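Local coordinates for protein possible glutathione S-transferase (Rhodopseudomonas palustris, PDB 3M8N) that probably catalyses the conjugation of glutathione to electrophilic substrates, as a dimeric member of the glutathione transferase superfamily, at residues 15-20 and 162-167; 52-57 and 66-71. All coordinates share one frame; numbering follows the deposited sequence.

Contact 1 (15-20 and 162-167); sequences SYKVRL and DIALYG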
loop_
_atom_site.group_PDB
_atom_site.type_symbol
_atom_site.label_atom_id
_atom_site.label_comp_id
_atom_site.label_asym_id
_atom_site.label_seq_id
_atom_site.Cartn_x
_atom_site.Cartn_y
_atom_site.Cartn_z
ATOM N N SER A 15 10.511 -1.217 9.001
ATOM C CA SER A 15 10.538 -0.913 10.382
ATOM C C SER A 15 11.128 0.460 10.558
ATOM O O SER A 15 10.659 1.221 11.415
ATOM C CB SER A 15 11.412 -1.877 11.167
ATOM O OG SER A 15 10.789 -3.094 11.506
ATOM N N TYR A 16 12.173 0.768 9.802
ATOM C CA TYR A 16 12.776 2.065 9.907
ATOM C C TYR A 16 11.829 3.200 9.541
ATOM O O TYR A 16 11.889 4.240 10.144
ATOM C CB TYR A 16 14.028 2.144 9.063
ATOM C CG TYR A 16 14.560 3.574 8.816
ATOM C CD1 TYR A 16 14.966 4.376 9.861
ATOM C CD2 TYR A 16 14.679 4.087 7.517
ATOM C CE1 TYR A 16 15.460 5.689 9.626
ATOM C CE2 TYR A 16 15.167 5.393 7.286
ATOM C CZ TYR A 16 15.560 6.171 8.348
ATOM O OH TYR A 16 16.065 7.410 8.142
ATOM N N LYS A 17 10.959 3.027 8.549
ATOM C CA LYS A 17 9.879 4.006 8.281
ATOM C C LYS A 17 9.111 4.435 9.541
ATOM O O LYS A 17 8.898 5.614 9.773
ATOM C CB LYS A 17 8.884 3.471 7.251
ATOM C CG LYS A 17 9.383 3.467 5.876
ATOM C CD LYS A 17 8.982 2.199 5.170
ATOM C CE LYS A 17 7.635 2.259 4.808
ATOM N NZ LYS A 17 7.580 1.489 3.536
ATOM N N VAL A 18 8.690 3.463 10.336
ATOM C CA VAL A 18 7.907 3.714 11.488
ATOM C C VAL A 18 8.744 4.367 12.568
ATOM O O VAL A 18 8.299 5.292 13.200
ATOM C CB VAL A 18 7.320 2.454 12.031
ATOM C CG1 VAL A 18 6.569 2.826 13.198
ATOM C CG2 VAL A 18 6.404 1.749 10.985
ATOM N N ARG A 19 9.949 3.891 12.794
ATOM C CA ARG A 19 10.870 4.614 13.694
ATOM C C ARG A 19 11.134 6.068 13.296
ATOM O O ARG A 19 11.247 6.909 14.129
ATOM C CB ARG A 19 12.184 3.916 13.733
ATOM C CG ARG A 19 12.298 2.625 14.573
ATOM C CD ARG A 19 13.818 2.297 14.627
ATOM N NE ARG A 19 13.942 1.074 13.926
ATOM C CZ ARG A 19 14.648 0.750 12.875
ATOM N NH1 ARG A 19 15.544 1.510 12.320
ATOM N NH2 ARG A 19 14.422 -0.464 12.437
ATOM N N LEU A 20 11.235 6.356 12.021
ATOM C CA LEU A 20 11.499 7.680 11.521
ATOM C C LEU A 20 10.320 8.583 11.836
ATOM O O LEU A 20 10.509 9.682 12.385
ATOM C CB LEU A 20 11.753 7.657 10.019
ATOM C CG LEU A 20 12.082 8.973 9.329
ATOM C CD1 LEU A 20 13.239 9.682 10.088
ATOM C CD2 LEU A 20 12.413 8.758 7.890
ATOM N N ASP A 162 6.266 10.970 2.182
ATOM C CA ASP A 162 7.721 11.207 2.012
ATOM C C ASP A 162 8.503 10.227 2.846
ATOM O O ASP A 162 9.453 9.628 2.376
ATOM C CB ASP A 162 8.072 12.624 2.428
ATOM C CG ASP A 162 7.408 13.643 1.585
ATOM O OD1 ASP A 162 7.761 13.806 0.426
ATOM O OD2 ASP A 162 6.491 14.291 2.060
ATOM N N ILE A 163 8.078 10.061 4.087
ATOM C CA ILE A 163 8.671 9.103 5.008
ATOM C C ILE A 163 8.546 7.702 4.468
ATOM O O ILE A 163 9.475 6.934 4.584
ATOM C CB ILE A 163 8.009 9.191 6.420
ATOM C CG1 ILE A 163 8.192 10.594 6.993
ATOM C CG2 ILE A 163 8.516 8.125 7.373
ATOM C CD1 ILE A 163 7.299 10.830 8.078
ATOM N N ALA A 164 7.383 7.326 3.947
ATOM C CA ALA A 164 7.234 5.992 3.387
ATOM C C ALA A 164 8.166 5.726 2.206
ATOM O O ALA A 164 8.858 4.739 2.166
ATOM C CB ALA A 164 5.802 5.747 3.000
ATOM N N LEU A 165 8.216 6.658 1.269
ATOM C CA LEU A 165 9.102 6.567 0.112
ATOM C C LEU A 165 10.571 6.644 0.503
ATOM O O LEU A 165 11.416 5.957 -0.058
ATOM C CB LEU A 165 8.750 7.660 -0.893
ATOM C CG LEU A 165 7.410 7.404 -1.562
ATOM C CD1 LEU A 165 6.833 8.614 -2.242
ATOM C CD2 LEU A 165 7.562 6.292 -2.517
ATOM N N TYR A 166 10.865 7.412 1.533
ATOM C CA TYR A 166 12.210 7.498 1.966
ATOM C C TYR A 166 12.818 6.184 2.406
ATOM O O TYR A 166 13.984 5.989 2.215
ATOM C CB TYR A 166 12.386 8.602 3.040
ATOM C CG TYR A 166 13.826 8.860 3.365
ATOM C CD1 TYR A 166 14.580 9.800 2.661
ATOM C CD2 TYR A 166 14.454 8.101 4.344
ATOM C CE1 TYR A 166 15.966 9.999 2.985
ATOM C CE2 TYR A 166 15.777 8.278 4.657
ATOM C CZ TYR A 166 16.526 9.219 3.969
ATOM O OH TYR A 166 17.836 9.287 4.349
ATOM N N GLY A 167 12.058 5.316 3.039
ATOM C CA GLY A 167 12.515 4.042 3.564
ATOM C C GLY A 167 13.434 3.196 2.698
ATOM O O GLY A 167 14.543 2.849 3.133
#
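The side chain of Lys17 lies across the backbone of Ala164 and Gly167, where the first helix of the thioredoxin-like N-terminal domain, 13-24, packs on helix 160-169 of the all-helical C-terminal domain. This is part of the interdomain interface of the glutathione transferase fold. The two short segments run roughly antiparallel, at 142° between their directions, and their axes approach to 8.7 Å. The missing side chain at Gly167 leaves room for Lys17 CG, 3.9 Å from Gly167 CA; a CB there would run into it.

Beyond the lysine side chain the contact is mostly apolar. Ile163 turns its CG2 branch against the partner helix, where the methyl packs on a carbonyl oxygen, 3.5 Å from Lys17 O. The same methyl lies 4.0 Å from Leu20 CD2. With CG anti to the backbone N (chi1 -179°), Leu20 reaches over so that CD2 also meets Tyr166 CD2 at 4.1 Å, the two side chains crossing at about a right angle.

The tyrosines meet rim to rim rather than stacking. Tyr166 CE2 comes to the edge of the Tyr16 ring, close to its plane, and lies 3.6 Å from Tyr16 OH, while Leu20 CB covers part of one face of the Tyr16 ring. Neither hydroxyl bonds across the contact: Tyr16 OH is hydrogen-bonded to Ile199 O, and Tyr166 OH to Glu193 OE2, so both rings are fixed at their far ends by C-terminal segments.

Since no hydrogen bond joins the segments, shape carries the contact. Even the ammonium end of Lys17, bent down along Ala164 by successive turns in its chain, leaves Ala164 O at 3.8 Å from NZ and gives its salt bridge to Glu100 OE2 and a hydrogen bond to Asn14 OD1.

Contact 2 (52-57 and 66-71); sequences SGQVPL and LAESNA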
loop_
_atom_site.group_PDB
_atom_site.type_symbol
_atom_site.label_atom_id
_atom_site.label_comp_id
_atom_site.label_asym_id
_atom_site.label_seq_id
_atom_site.Cartn_x
_atom_site.Cartn_y
_atom_site.Cartn_z
ATOM N N SER A 52 0.683 -13.620 10.741
ATOM C CA SER A 52 1.531 -13.562 9.509
ATOM C C SER A 52 3.010 -13.290 9.680
ATOM O O SER A 52 3.688 -13.109 8.691
ATOM C CB SER A 52 1.084 -12.468 8.558
ATOM O OG SER A 52 -0.299 -12.347 8.586
ATOM N N GLY A 53 3.498 -13.214 10.904
ATOM C CA GLY A 53 4.909 -13.001 11.140
ATOM C C GLY A 53 5.430 -11.610 10.798
ATOM O O GLY A 53 6.626 -11.425 10.621
ATOM N N GLN A 54 4.542 -10.625 10.723
ATOM C CA GLN A 54 4.911 -9.302 10.245
ATOM C C GLN A 54 5.625 -8.428 11.307
ATOM O O GLN A 54 5.161 -8.267 12.409
ATOM C CB GLN A 54 3.658 -8.604 9.740
ATOM C CG GLN A 54 2.923 -9.326 8.649
ATOM C CD GLN A 54 2.427 -8.391 7.561
ATOM O OE1 GLN A 54 3.226 -7.903 6.721
ATOM N NE2 GLN A 54 1.111 -8.159 7.526
ATOM N N VAL A 55 6.761 -7.880 10.928
ATOM C CA VAL A 55 7.481 -6.826 11.647
ATOM C C VAL A 55 7.617 -5.635 10.644
ATOM O O VAL A 55 7.993 -5.873 9.520
ATOM C CB VAL A 55 8.869 -7.406 12.070
ATOM C CG1 VAL A 55 9.670 -6.459 12.831
ATOM C CG2 VAL A 55 8.660 -8.638 12.905
ATOM N N PRO A 56 7.307 -4.363 11.031
ATOM C CA PRO A 56 6.970 -3.860 12.345
ATOM C C PRO A 56 5.527 -4.179 12.762
ATOM O O PRO A 56 4.685 -4.463 11.918
ATOM C CB PRO A 56 7.210 -2.357 12.202
ATOM C CG PRO A 56 6.809 -2.055 10.781
ATOM C CD PRO A 56 7.216 -3.290 10.013
ATOM N N LEU A 57 5.290 -4.153 14.068
ATOM C CA LEU A 57 3.980 -4.286 14.643
ATOM C C LEU A 57 3.858 -3.255 15.714
ATOM O O LEU A 57 4.746 -3.109 16.541
ATOM C CB LEU A 57 3.837 -5.658 15.261
ATOM C CG LEU A 57 2.469 -6.317 15.401
ATOM C CD1 LEU A 57 1.807 -6.512 14.068
ATOM C CD2 LEU A 57 2.709 -7.653 16.033
ATOM N N LEU A 66 -1.303 -3.386 15.265
ATOM C CA LEU A 66 -1.474 -2.956 13.933
ATOM C C LEU A 66 -0.232 -3.313 13.141
ATOM O O LEU A 66 0.868 -3.142 13.594
ATOM C CB LEU A 66 -1.789 -1.461 13.934
ATOM C CG LEU A 66 -1.859 -0.714 12.633
ATOM C CD1 LEU A 66 -3.125 -1.059 11.925
ATOM C CD2 LEU A 66 -1.787 0.685 12.980
ATOM N N ALA A 67 -0.432 -3.925 11.980
ATOM C CA ALA A 67 0.640 -4.349 11.126
ATOM C C ALA A 67 0.673 -3.494 9.908
ATOM O O ALA A 67 -0.211 -2.698 9.686
ATOM C CB ALA A 67 0.449 -5.754 10.728
ATOM N N GLU A 68 1.694 -3.677 9.089
ATOM C CA GLU A 68 1.883 -2.906 7.841
ATOM C C GLU A 68 2.431 -1.518 8.125
ATOM O O GLU A 68 1.706 -0.632 8.550
ATOM C CB GLU A 68 0.632 -2.795 6.934
ATOM C CG GLU A 68 0.102 -4.127 6.352
ATOM C CD GLU A 68 0.998 -4.773 5.300
ATOM O OE1 GLU A 68 1.782 -4.046 4.617
ATOM O OE2 GLU A 68 0.935 -6.017 5.184
ATOM N N SER A 69 3.707 -1.326 7.820
ATOM C CA SER A 69 4.377 -0.090 8.071
ATOM C C SER A 69 3.637 1.078 7.555
ATOM O O SER A 69 3.646 2.059 8.200
ATOM C CB SER A 69 5.810 -0.094 7.573
ATOM O OG SER A 69 5.835 -0.198 6.194
ATOM N N ASN A 70 2.929 0.984 6.449
ATOM C CA ASN A 70 2.282 2.177 5.892
ATOM C C ASN A 70 0.969 2.500 6.537
ATOM O O ASN A 70 0.574 3.661 6.571
ATOM C CB ASN A 70 2.096 2.070 4.377
ATOM C CG ASN A 70 3.386 2.251 3.591
ATOM O OD1 ASN A 70 4.476 2.304 4.096
ATOM N ND2 ASN A 70 3.234 2.331 2.355
ATOM N N ALA A 71 0.285 1.465 7.045
ATOM C CA ALA A 71 -0.880 1.640 7.923
ATOM C C ALA A 71 -0.504 2.178 9.313
ATOM O O ALA A 71 -1.223 2.969 9.877
ATOM C CB ALA A 71 -1.670 0.309 8.071
HETATM O O HOH W 1 3.944 -5.265 9.317
#
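Glu68 OE2 is held from two subunits: Gln54 NE2 donates to it within the chain at 3.2 Å, and His102 NE2 of the second subunit makes another hydrogen bond to it. The Gln54 bond is moderately bent, with an N-H...O angle of 151°. The oxygen lies almost in the amide plane, but the amide meets it from above the carboxylate, 39° out of that plane. CB of Glu68 points away from 52-57, and a bend at chi2 (-70°) folds the carboxylate back to the glutamine. With an alanine at Gln54, the carboxylate would probably lose the amide that grips OE2, leaving the histidine of the second subunit to hold it with less restraint on its rotation.

A water also ties the two backbones together, donating to Pro56 O at 2.8 Å and accepting from Glu68 N at 2.8 Å. It spans two groups too far apart to bond directly. The peptide bond before Pro56 is cis, and the proline ring lies against the start of helix 69-77, with CG 3.9 Å from Ser69 CB. Glu68 holds the N-cap position, right before that helix. On the sheet side, Leu57 CD1 packs against Ala67 CB at 3.7 Å, and Leu57 CA makes a CA-H...O contact of 3.5 Å with Leu66 O.

A Val-cis-Pro turn facing a Glu-Ser pair at a helix start is the hallmark of the glutathione site of this superfamily. In relatives, the backbone before the cis-proline pairs with the cysteinyl part of glutathione and the acidic-Ser pair receives its gamma-glutamyl end. The chemistry here is consistent with that role, and it suggests that the dimer partner helps set the carboxylate, so that assembly may contribute to the site.

In the fold
Helix 13-24 connects the two contacts, whose centres lie 13 Å apart. On one side it packs on helix 160-169 in contact 1; on another, Ser15 OG rests 3.7 Å from Pro56 CB, beside the cis-proline turn of contact 2. Lys17 belongs to both neighbourhoods, its CE being 3.2 Å from Asn70 OD1 and 3.3 Å from Ser69 OG at the start of helix 69-77. Contact 1 is the more central, about 4 Å from the chain centre, and joins the domains; contact 2, about 11 Å out, faces the second subunit and forms part of the probable glutathione site. Through Lys17 and Ser15 the interdomain packing thus touches the residues of that probable site.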